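Local atomic coordinates of nucleotidyl transferase AbiEii/AbiGii toxin family protein (Mycobacterium tuberculosis, PDB entry 6Y56), a protein that is a nucleotidyltransferase toxin of a toxin-antitoxin system and probably inhibits bacterial growth by inactivating tRNA acceptor stems. Residues W208-V211 against V212-R216; E163-A166 against C167-L171; T264-D267 against A268-R272; K258-A261 against F262-D265; L23-V26 against A27-H30. All coordinates share one frame; numbering follows the deposited sequence.

Interaction 1. Residues W208-V211 against V212-R216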
# COMPACT_ATOMS: atom_id res chain seq x y z
N TRP A 208 -17.53 1.67 -4.78
CA TRP A 208 -18.84 1.06 -4.51
C TRP A 208 -18.76 0.12 -3.32
O TRP A 208 -19.58 0.19 -2.40
CB TRP A 208 -19.32 0.31 -5.76
CG TRP A 208 -20.77 -0.14 -5.67
CD1 TRP A 208 -21.85 0.48 -6.22
CD2 TRP A 208 -21.27 -1.31 -5.01
NE1 TRP A 208 -23.01 -0.23 -5.93
CE2 TRP A 208 -22.67 -1.33 -5.19
CE3 TRP A 208 -20.68 -2.35 -4.27
CZ2 TRP A 208 -23.48 -2.34 -4.67
CZ3 TRP A 208 -21.49 -3.35 -3.75
CH2 TRP A 208 -22.87 -3.33 -3.95
N GLY A 209 -17.76 -0.76 -3.30
CA GLY A 209 -17.62 -1.66 -2.17
C GLY A 209 -17.27 -0.94 -0.88
O GLY A 209 -17.78 -1.28 0.19
N ASP A 210 -16.41 0.08 -0.96
CA ASP A 210 -16.02 0.84 0.22
C ASP A 210 -17.23 1.49 0.88
O ASP A 210 -17.36 1.44 2.12
CB ASP A 210 -15.03 1.93 -0.17
CG ASP A 210 -13.66 1.39 -0.57
OD1 ASP A 210 -13.37 0.21 -0.31
OD2 ASP A 210 -12.88 2.19 -1.13
N VAL A 211 -18.11 2.08 0.08
CA VAL A 211 -19.29 2.77 0.60
C VAL A 211 -20.36 1.77 1.01
O VAL A 211 -20.87 1.82 2.13
CB VAL A 211 -19.81 3.77 -0.46
CG1 VAL A 211 -21.16 4.37 -0.02
CG2 VAL A 211 -18.80 4.87 -0.69
N VAL A 212 -20.76 0.88 0.09
CA VAL A 212 -21.93 0.03 0.33
C VAL A 212 -21.63 -1.02 1.38
O VAL A 212 -22.44 -1.27 2.28
CB VAL A 212 -22.41 -0.61 -0.99
CG1 VAL A 212 -23.52 -1.63 -0.71
CG2 VAL A 212 -22.88 0.46 -1.95
N ASP A 213 -20.47 -1.67 1.27
CA ASP A 213 -20.18 -2.77 2.18
C ASP A 213 -19.36 -2.36 3.39
O ASP A 213 -19.64 -2.81 4.50
CB ASP A 213 -19.51 -3.93 1.43
CG ASP A 213 -20.48 -4.66 0.52
OD1 ASP A 213 -21.69 -4.72 0.85
OD2 ASP A 213 -20.04 -5.17 -0.53
N ASP A 214 -18.37 -1.49 3.20
CA ASP A 214 -17.50 -1.08 4.34
C ASP A 214 -18.02 0.18 5.03
O ASP A 214 -17.45 0.54 6.07
CB ASP A 214 -16.03 -0.96 3.92
CG ASP A 214 -15.43 -2.29 3.50
OD1 ASP A 214 -16.10 -3.33 3.67
OD2 ASP A 214 -14.30 -2.27 2.99
N ARG A 215 -19.05 0.83 4.47
CA ARG A 215 -19.65 2.06 5.06
C ARG A 215 -18.59 3.15 5.26
O ARG A 215 -18.70 3.91 6.22
CB ARG A 215 -20.42 1.73 6.35
CG ARG A 215 -21.46 0.64 6.18
CD ARG A 215 -21.95 0.11 7.51
NE ARG A 215 -23.33 -0.34 7.44
CZ ARG A 215 -24.05 -0.69 8.50
NH1 ARG A 215 -23.50 -0.65 9.71
NH2 ARG A 215 -25.30 -1.07 8.35
N ARG A 216 -17.63 3.23 4.34
CA ARG A 216 -16.56 4.23 4.40
C ARG A 216 -16.83 5.33 3.38
O ARG A 216 -17.08 5.05 2.21
CB ARG A 216 -15.22 3.59 4.06
CG ARG A 216 -14.70 2.63 5.11
CD ARG A 216 -14.15 3.40 6.30
NE ARG A 216 -13.51 2.52 7.28
CZ ARG A 216 -12.23 2.14 7.23
NH1 ARG A 216 -11.45 2.57 6.25
NH2 ARG A 216 -11.74 1.34 8.17
O HOH W 1 -12.82 0.10 2.67
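R216 N donates to D210 O over 2.9 Å in a nearly straight bond that spans six residues. One step back, G209 O accepts two backbone donors, D213 N at 2.9 Å and D214 N at 3.1 Å. The second comes from five residues ahead, so the last turn of the helix widens as it ends. The preceding turn is still regular, closed by V212 N and W208 O at 2.8 Å. R215 has positive phi (56°) and leads the chain out of the helix. The carboxylates of D210 and D214 share one water, which donates to D210 OD1 and D214 OD2. D210 OD1 and D214 OD2 are 4.2 Å apart, and R131 forms salt bridges with both, which probably offsets their repulsion. Packing centres on W208. CG2 of V212 sits over the face of its six-membered ring, 3.9 Å from the centroid, in a CH-pi contact. The indole lies anti to the W208 backbone N (chi1 -170°), which brings the ring face to V212. V211 CG2 meets R216 O at 3.4 Å. The contact closes helix 196-212. Helix 281-292 packs on it through R281 and V284 against W208, and R281 also bridges to D213.

Interaction 2. Residues E163-A166 against C167-L171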
# COMPACT_ATOMS: atom_id res chain seq x y z
N GLU A 163 -0.63 -3.31 -10.96
CA GLU A 163 -0.40 -1.87 -10.88
C GLU A 163 -1.68 -1.07 -11.11
O GLU A 163 -1.90 -0.06 -10.43
CB GLU A 163 0.70 -1.45 -11.84
CG GLU A 163 1.09 -0.01 -11.63
CD GLU A 163 2.35 0.39 -12.35
OE1 GLU A 163 3.17 -0.50 -12.68
OE2 GLU A 163 2.53 1.61 -12.57
N ALA A 164 -2.53 -1.48 -12.05
CA ALA A 164 -3.79 -0.77 -12.27
C ALA A 164 -4.67 -0.82 -11.04
O ALA A 164 -5.37 0.15 -10.71
CB ALA A 164 -4.53 -1.37 -13.46
N GLU A 165 -4.68 -1.97 -10.34
CA GLU A 165 -5.48 -2.10 -9.14
C GLU A 165 -4.89 -1.31 -7.98
O GLU A 165 -5.63 -0.73 -7.18
CB GLU A 165 -5.65 -3.58 -8.79
CG GLU A 165 -6.61 -3.82 -7.64
CD GLU A 165 -7.20 -5.20 -7.64
OE1 GLU A 165 -6.66 -6.11 -8.32
OE2 GLU A 165 -8.23 -5.40 -6.95
N ALA A 166 -3.56 -1.26 -7.86
CA ALA A 166 -2.95 -0.44 -6.82
C ALA A 166 -3.31 1.02 -7.00
O ALA A 166 -3.62 1.73 -6.03
CB ALA A 166 -1.43 -0.62 -6.85
N CYS A 167 -3.31 1.50 -8.25
CA CYS A 167 -3.67 2.88 -8.51
C CYS A 167 -5.14 3.12 -8.18
O CYS A 167 -5.48 4.11 -7.51
CB CYS A 167 -3.36 3.21 -9.97
SG CYS A 167 -3.53 4.95 -10.37
N ALA A 168 -6.02 2.19 -8.57
CA ALA A 168 -7.44 2.33 -8.25
C ALA A 168 -7.68 2.35 -6.75
O ALA A 168 -8.51 3.12 -6.25
CB ALA A 168 -8.25 1.21 -8.92
N GLU A 169 -6.96 1.51 -5.99
CA GLU A 169 -7.11 1.52 -4.54
C GLU A 169 -6.64 2.84 -3.94
O GLU A 169 -7.26 3.37 -3.01
CB GLU A 169 -6.35 0.34 -3.92
CG GLU A 169 -7.01 -1.00 -4.18
CD GLU A 169 -6.67 -2.06 -3.15
OE1 GLU A 169 -5.73 -1.86 -2.35
OE2 GLU A 169 -7.35 -3.10 -3.16
N LYS A 170 -5.55 3.40 -4.46
CA LYS A 170 -5.08 4.69 -3.97
C LYS A 170 -6.10 5.77 -4.23
O LYS A 170 -6.39 6.59 -3.36
CB LYS A 170 -3.75 5.05 -4.63
CG LYS A 170 -2.54 4.35 -4.06
CD LYS A 170 -2.15 4.94 -2.72
CE LYS A 170 -1.10 4.08 -2.06
NZ LYS A 170 -0.66 4.72 -0.80
N LEU A 171 -6.69 5.77 -5.43
CA LEU A 171 -7.70 6.75 -5.77
C LEU A 171 -8.96 6.58 -4.93
O LEU A 171 -9.66 7.55 -4.63
CB LEU A 171 -8.04 6.63 -7.25
CG LEU A 171 -6.96 7.04 -8.23
CD1 LEU A 171 -7.28 6.55 -9.65
CD2 LEU A 171 -6.78 8.56 -8.18
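E165 and E169 sit one turn apart, and their backbones are tied much more closely than their side chains. E169 N donates to E165 O over 2.9 Å. The same bond repeats from C167 N to E163 O, from A168 N to A164 O and from K170 N to A166 O. All four donors meet their carbonyls somewhat tilted from the carbonyl plane. Carbon packs on these oxygens too. E169 CG reaches E165 O at 3.3 Å, because chi1 (-72°) sets it anti to its own carbonyl carbon and so back over the preceding turn. K170 CG lies 3.5 Å from A166 O in the same way. A168 CB lies 3.6 Å from A164 O and 3.7 Å from E165 O. This is the first part of alpha-helix 163-174, and its alanine face is pressed against helix 196-212: A164 meets L198 and V199, and A168 meets L202. C167 packs on F260. The glutamate side is looser. CG of E165 and CG of E169 are 4.5 Å apart, and the carboxylates do not touch. OE2 of E165 and OE2 of E169 are also 4.5 Å apart, but K206 makes salt bridges with both and probably balances the two charges. E165 also accepts from the backbone N atoms of A134 and L135, and E169 reaches K49 as well. K170 bends at chi2 (-75°) and runs away from the turn to salt bridges with D182 and D185. E163 pairs with R192.

Interaction 3. Residues T264-D267 against A268-R272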
# COMPACT_ATOMS: atom_id res chain seq x y z
N THR A 264 -12.87 11.74 -15.19
CA THR A 264 -14.13 12.40 -15.49
C THR A 264 -14.92 11.68 -16.57
O THR A 264 -16.15 11.83 -16.62
CB THR A 264 -13.87 13.86 -15.89
OG1 THR A 264 -15.05 14.62 -15.66
CG2 THR A 264 -13.45 13.97 -17.34
N ASP A 265 -14.26 10.90 -17.41
CA ASP A 265 -14.92 10.26 -18.55
C ASP A 265 -15.60 8.96 -18.16
O ASP A 265 -15.45 7.94 -18.84
CB ASP A 265 -13.93 10.08 -19.70
CG ASP A 265 -13.34 11.39 -20.19
OD1 ASP A 265 -14.07 12.41 -20.15
OD2 ASP A 265 -12.16 11.41 -20.59
N LEU A 266 -16.37 8.99 -17.07
CA LEU A 266 -17.15 7.84 -16.66
C LEU A 266 -18.15 7.47 -17.74
O LEU A 266 -18.82 8.34 -18.31
CB LEU A 266 -17.92 8.18 -15.38
CG LEU A 266 -17.09 8.58 -14.16
CD1 LEU A 266 -18.01 8.99 -13.04
CD2 LEU A 266 -16.20 7.43 -13.71
N ASP A 267 -18.26 6.18 -18.03
CA ASP A 267 -19.25 5.72 -18.99
C ASP A 267 -20.61 5.59 -18.32
O ASP A 267 -20.77 5.86 -17.12
CB ASP A 267 -18.77 4.47 -19.74
CG ASP A 267 -18.65 3.24 -18.85
OD1 ASP A 267 -19.31 3.16 -17.81
OD2 ASP A 267 -17.87 2.33 -19.23
N ALA A 268 -21.62 5.18 -19.09
CA ALA A 268 -22.98 5.15 -18.56
C ALA A 268 -23.09 4.20 -17.37
O ALA A 268 -23.75 4.52 -16.36
CB ALA A 268 -23.98 4.78 -19.66
N ASP A 269 -22.44 3.03 -17.45
CA ASP A 269 -22.50 2.07 -16.35
C ASP A 269 -21.81 2.63 -15.11
O ASP A 269 -22.37 2.58 -14.00
CB ASP A 269 -21.85 0.75 -16.77
CG ASP A 269 -22.70 -0.06 -17.74
OD1 ASP A 269 -23.93 0.17 -17.81
OD2 ASP A 269 -22.12 -0.93 -18.42
N GLU A 270 -20.62 3.20 -15.28
CA GLU A 270 -19.89 3.79 -14.16
C GLU A 270 -20.69 4.89 -13.49
O GLU A 270 -20.70 5.00 -12.25
CB GLU A 270 -18.53 4.28 -14.67
CG GLU A 270 -17.60 3.10 -14.97
CD GLU A 270 -16.46 3.41 -15.91
OE1 GLU A 270 -16.35 4.55 -16.43
OE2 GLU A 270 -15.64 2.49 -16.15
N GLN A 271 -21.38 5.72 -14.28
CA GLN A 271 -22.18 6.80 -13.71
C GLN A 271 -23.34 6.25 -12.89
O GLN A 271 -23.71 6.84 -11.86
CB GLN A 271 -22.69 7.71 -14.82
CG GLN A 271 -21.58 8.50 -15.47
CD GLN A 271 -22.09 9.50 -16.48
OE1 GLN A 271 -23.15 10.11 -16.30
NE2 GLN A 271 -21.32 9.70 -17.55
N ARG A 272 -23.94 5.15 -13.33
CA ARG A 272 -24.98 4.50 -12.55
C ARG A 272 -24.41 3.94 -11.25
O ARG A 272 -24.98 4.13 -10.16
CB ARG A 272 -25.62 3.40 -13.39
CG ARG A 272 -26.72 2.62 -12.68
CD ARG A 272 -27.53 1.74 -13.66
NE ARG A 272 -26.75 0.61 -14.14
CZ ARG A 272 -26.14 0.57 -15.31
NH1 ARG A 272 -26.22 1.60 -16.14
NH2 ARG A 272 -25.45 -0.51 -15.66
O HOH W 2 -15.47 4.95 -19.15
O HOH W 3 -19.40 0.15 -20.28
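D267 and E270 form a capping box at the start of helix 268-273, with D267 at the N-cap. D267 OD1 accepts from E270 N over 2.8 Å, almost straight at 173°. In return D267 N donates to E270 OE1 over 3.0 Å, meeting it from above the carboxylate plane. The D267 carboxylate takes the crowded position between its own N and carbonyl carbon (chi1 67°), which turns OD1 forward to E270 N in the first turn. The two carboxylates end up stacked, their planes 21° apart, with D267 OD1 3.5 Å from E270 OE1. R201 of helix 196-212 makes salt bridges with D267 OD2 and E270 OE2, which probably offsets the repulsion. The first helical backbone bond follows, from Q271 N to D267 O at 2.9 Å. L266 lies just before the cap. Its CB packs on Q271 CG at 3.7 Å, while its side chain also meets R200 and V204. Within the helix, R272 NH2 forms a salt bridge to D269 OD1 over 2.7 Å, and E283 takes R272 NE. The Q271 side chain is extended and turns back along the loop: its NE2 donates to L266 O over 2.9 Å, with that oxygen almost exactly in the Q271 amide plane.

Interaction 4. Residues K258-A261 against F262-D265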
# COMPACT_ATOMS: atom_id res chain seq x y z
N LYS A 258 -4.03 17.00 -12.65
CA LYS A 258 -4.00 17.06 -14.11
C LYS A 258 -3.99 15.67 -14.73
O LYS A 258 -4.74 15.39 -15.67
CB LYS A 258 -2.78 17.84 -14.58
CG LYS A 258 -2.73 18.01 -16.08
CD LYS A 258 -1.53 18.82 -16.44
CE LYS A 258 -1.47 18.96 -17.95
NZ LYS A 258 -0.30 19.76 -18.40
N ARG A 259 -3.13 14.79 -14.23
CA ARG A 259 -2.97 13.49 -14.87
C ARG A 259 -4.25 12.66 -14.79
O ARG A 259 -4.56 11.92 -15.73
CB ARG A 259 -1.82 12.70 -14.23
CG ARG A 259 -1.60 11.31 -14.84
CD ARG A 259 -1.17 11.41 -16.30
NE ARG A 259 -1.10 10.14 -17.02
CZ ARG A 259 -2.13 9.60 -17.67
NH1 ARG A 259 -3.32 10.20 -17.66
NH2 ARG A 259 -1.98 8.46 -18.33
N PHE A 260 -4.99 12.79 -13.69
CA PHE A 260 -6.16 11.95 -13.46
C PHE A 260 -7.44 12.56 -13.98
O PHE A 260 -8.54 12.09 -13.64
CB PHE A 260 -6.23 11.51 -12.00
CG PHE A 260 -5.18 10.47 -11.66
CD1 PHE A 260 -5.40 9.14 -11.96
CD2 PHE A 260 -3.97 10.84 -11.11
CE1 PHE A 260 -4.43 8.18 -11.69
CE2 PHE A 260 -3.00 9.89 -10.83
CZ PHE A 260 -3.24 8.56 -11.12
N ALA A 261 -7.33 13.57 -14.84
CA ALA A 261 -8.51 14.14 -15.50
C ALA A 261 -9.36 13.09 -16.20
O ALA A 261 -10.58 13.24 -16.28
CB ALA A 261 -8.06 15.21 -16.51
N PHE A 262 -8.74 12.00 -16.69
CA PHE A 262 -9.48 10.95 -17.38
C PHE A 262 -10.55 10.31 -16.52
O PHE A 262 -11.47 9.68 -17.06
CB PHE A 262 -8.53 9.87 -17.94
CG PHE A 262 -7.87 9.02 -16.87
CD1 PHE A 262 -8.48 7.87 -16.39
CD2 PHE A 262 -6.64 9.39 -16.36
CE1 PHE A 262 -7.86 7.10 -15.42
CE2 PHE A 262 -6.02 8.63 -15.39
CZ PHE A 262 -6.63 7.48 -14.91
N LEU A 263 -10.47 10.45 -15.19
CA LEU A 263 -11.51 9.89 -14.34
C LEU A 263 -12.86 10.55 -14.58
O LEU A 263 -13.89 9.98 -14.22
CB LEU A 263 -11.13 10.03 -12.86
CG LEU A 263 -9.90 9.25 -12.43
CD1 LEU A 263 -9.56 9.65 -11.01
CD2 LEU A 263 -10.12 7.74 -12.53
N THR A 264 -12.87 11.74 -15.19
CA THR A 264 -14.13 12.40 -15.49
C THR A 264 -14.92 11.68 -16.57
O THR A 264 -16.15 11.83 -16.62
CB THR A 264 -13.87 13.86 -15.89
OG1 THR A 264 -15.05 14.62 -15.66
CG2 THR A 264 -13.45 13.97 -17.34
N ASP A 265 -14.26 10.90 -17.41
CA ASP A 265 -14.92 10.26 -18.55
C ASP A 265 -15.60 8.96 -18.16
O ASP A 265 -15.45 7.94 -18.84
CB ASP A 265 -13.93 10.08 -19.70
CG ASP A 265 -13.34 11.39 -20.19
OD1 ASP A 265 -14.07 12.41 -20.15
OD2 ASP A 265 -12.16 11.41 -20.59
O HOH W 4 -6.21 12.51 -18.25
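F260 and F262 lie side by side and point the same way. The rings meet obliquely, their centroids 5.6 Å apart and their planes at 41°. The touch is made by CD1 of F260 and CE2 of F262, 3.5 Å apart. F262 is placed there by its first torsion (69°), which puts CG between its own N and carbonyl carbon and folds the ring back over the residues before it. The ring edge then meets the R259 carbonyl: R259 O lies near the F262 ring plane, 3.3 Å from CD2. The R259 side chain bends at chi2 and returns to the same ring, where NH1 is 3.7 Å from F262 CD2. The guanidinium and the ring are turned 65° against each other, and a salt bridge to E196 holds NH1. Water 4 lies in the F262 ring plane at its edge; it donates to R259 O and accepts weakly from F262 N. The backbone that carries the rings makes a 3-10 turn. L263 N donates to F260 O over 3.0 Å and T264 N to A261 O over 2.9 Å. L263 comes one 3-10 turn after F260, its CD1 3.9 Å from F260 CB. The segment continues from helix 249-259. F260 and L263 pack on helix 163-174, while F262 and L263 also touch helix 196-212 through E196, R200 and W203.

Interaction 5. Residues L23-V26 against A27-H30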
# COMPACT_ATOMS: atom_id res chain seq x y z
N LEU A 23 15.68 1.99 9.07
CA LEU A 23 15.80 0.76 9.84
C LEU A 23 14.53 -0.09 9.72
O LEU A 23 14.60 -1.31 9.60
CB LEU A 23 16.11 1.08 11.30
CG LEU A 23 16.38 -0.11 12.23
CD1 LEU A 23 17.45 -1.01 11.67
CD2 LEU A 23 16.77 0.37 13.62
N LEU A 24 13.37 0.57 9.74
CA LEU A 24 12.11 -0.15 9.54
C LEU A 24 12.03 -0.74 8.14
O LEU A 24 11.56 -1.87 7.97
CB LEU A 24 10.94 0.80 9.78
CG LEU A 24 9.57 0.17 9.50
CD1 LEU A 24 9.25 -1.02 10.40
CD2 LEU A 24 8.52 1.26 9.64
N ASP A 25 12.47 0.01 7.13
CA ASP A 25 12.50 -0.50 5.76
C ASP A 25 13.28 -1.80 5.69
O ASP A 25 12.83 -2.79 5.09
CB ASP A 25 13.11 0.57 4.84
CG ASP A 25 13.09 0.17 3.37
OD1 ASP A 25 11.99 0.08 2.80
OD2 ASP A 25 14.18 -0.06 2.78
N VAL A 26 14.45 -1.83 6.33
CA VAL A 26 15.26 -3.05 6.35
C VAL A 26 14.54 -4.15 7.11
O VAL A 26 14.52 -5.31 6.67
CB VAL A 26 16.64 -2.75 6.97
CG1 VAL A 26 17.42 -4.02 7.19
CG2 VAL A 26 17.43 -1.80 6.09
N ALA A 27 13.95 -3.82 8.26
CA ALA A 27 13.23 -4.82 9.05
C ALA A 27 12.08 -5.43 8.26
O ALA A 27 11.86 -6.65 8.31
CB ALA A 27 12.72 -4.19 10.35
N GLN A 28 11.35 -4.60 7.50
CA GLN A 28 10.28 -5.12 6.66
C GLN A 28 10.79 -6.15 5.66
O GLN A 28 10.12 -7.16 5.39
CB GLN A 28 9.62 -3.99 5.88
CG GLN A 28 8.84 -3.01 6.71
CD GLN A 28 8.46 -1.80 5.90
OE1 GLN A 28 9.16 -1.43 4.96
NE2 GLN A 28 7.36 -1.17 6.27
N ASP A 29 11.96 -5.90 5.05
CA ASP A 29 12.51 -6.88 4.11
C ASP A 29 12.76 -8.21 4.80
O ASP A 29 12.54 -9.28 4.21
CB ASP A 29 13.84 -6.40 3.51
CG ASP A 29 13.70 -5.16 2.67
OD1 ASP A 29 12.56 -4.82 2.26
OD2 ASP A 29 14.73 -4.52 2.43
N HIS A 30 13.24 -8.15 6.03
CA HIS A 30 13.50 -9.36 6.80
C HIS A 30 12.20 -10.08 7.14
O HIS A 30 12.14 -11.31 7.07
CB HIS A 30 14.29 -9.01 8.07
CG HIS A 30 15.74 -8.73 7.82
ND1 HIS A 30 16.18 -7.66 7.08
CD2 HIS A 30 16.85 -9.40 8.21
CE1 HIS A 30 17.50 -7.68 7.01
NE2 HIS A 30 17.93 -8.73 7.69
O HOH W 5 14.50 -2.27 1.16
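V26 and H30 lie side by side one turn apart in the buried middle of alpha-helix 19-38. V26 O accepts twice from H30. The backbone N arrives in the carbonyl plane at 3.2 Å, and ring atom ND1 comes from above that plane at 2.9 Å. The second bond fixes the ring rotation and places H30 CE1 3.7 Å from V26 CG1. H30 also meets the rings of F94, Y151 and F153. The regular i to i+4 backbone bonds of the helix continue here, with A27 N bonded to L23 O and Q28 N to L24 O, the latter at 2.8 Å. Q28 CG is anti to its carbonyl carbon (chi1 -68°) and rests 3.2 Å from L24 O. The amide beyond it is held by S66, whose O accepts from NE2. D25 and D29 form the charged side. Their OD2 atoms are 4.5 Å apart and share one water, which donates to D25 OD2 at 2.8 Å and to D29 OD2 at 2.6 Å. K56 forms salt bridges with OD1 of each acid. R55 and H11 reach D25 OD2, and the Y151 hydroxyl bonds to D29 OD2. These partners satisfy the polar atoms of the two buried acids. Through K56, the i and i+4 acid pair ties helix 19-38 to helix 50-59 in a buried network of charged groups.

Overall arrangement
Helix 196-212 connects interactions 1 to 4: it ends in interaction 1 and packs against interactions 2, 3 and 4. Interactions 2 and 4 touch directly: C167 SG meets F260 CE1 at 3.6 Å and L171 CD1 meets L263 CD1 at 4.1 Å. Interaction 4 runs into interaction 3, sharing T264 and D265 in the link from helix 249-259 to helix 268-273. Interactions 1 and 2 are about 16 Å apart between centres and do not touch. Interaction 5 lies on the other side of the chain's centre from interactions 1, 3 and 4, about 33 to 42 Å away between centres.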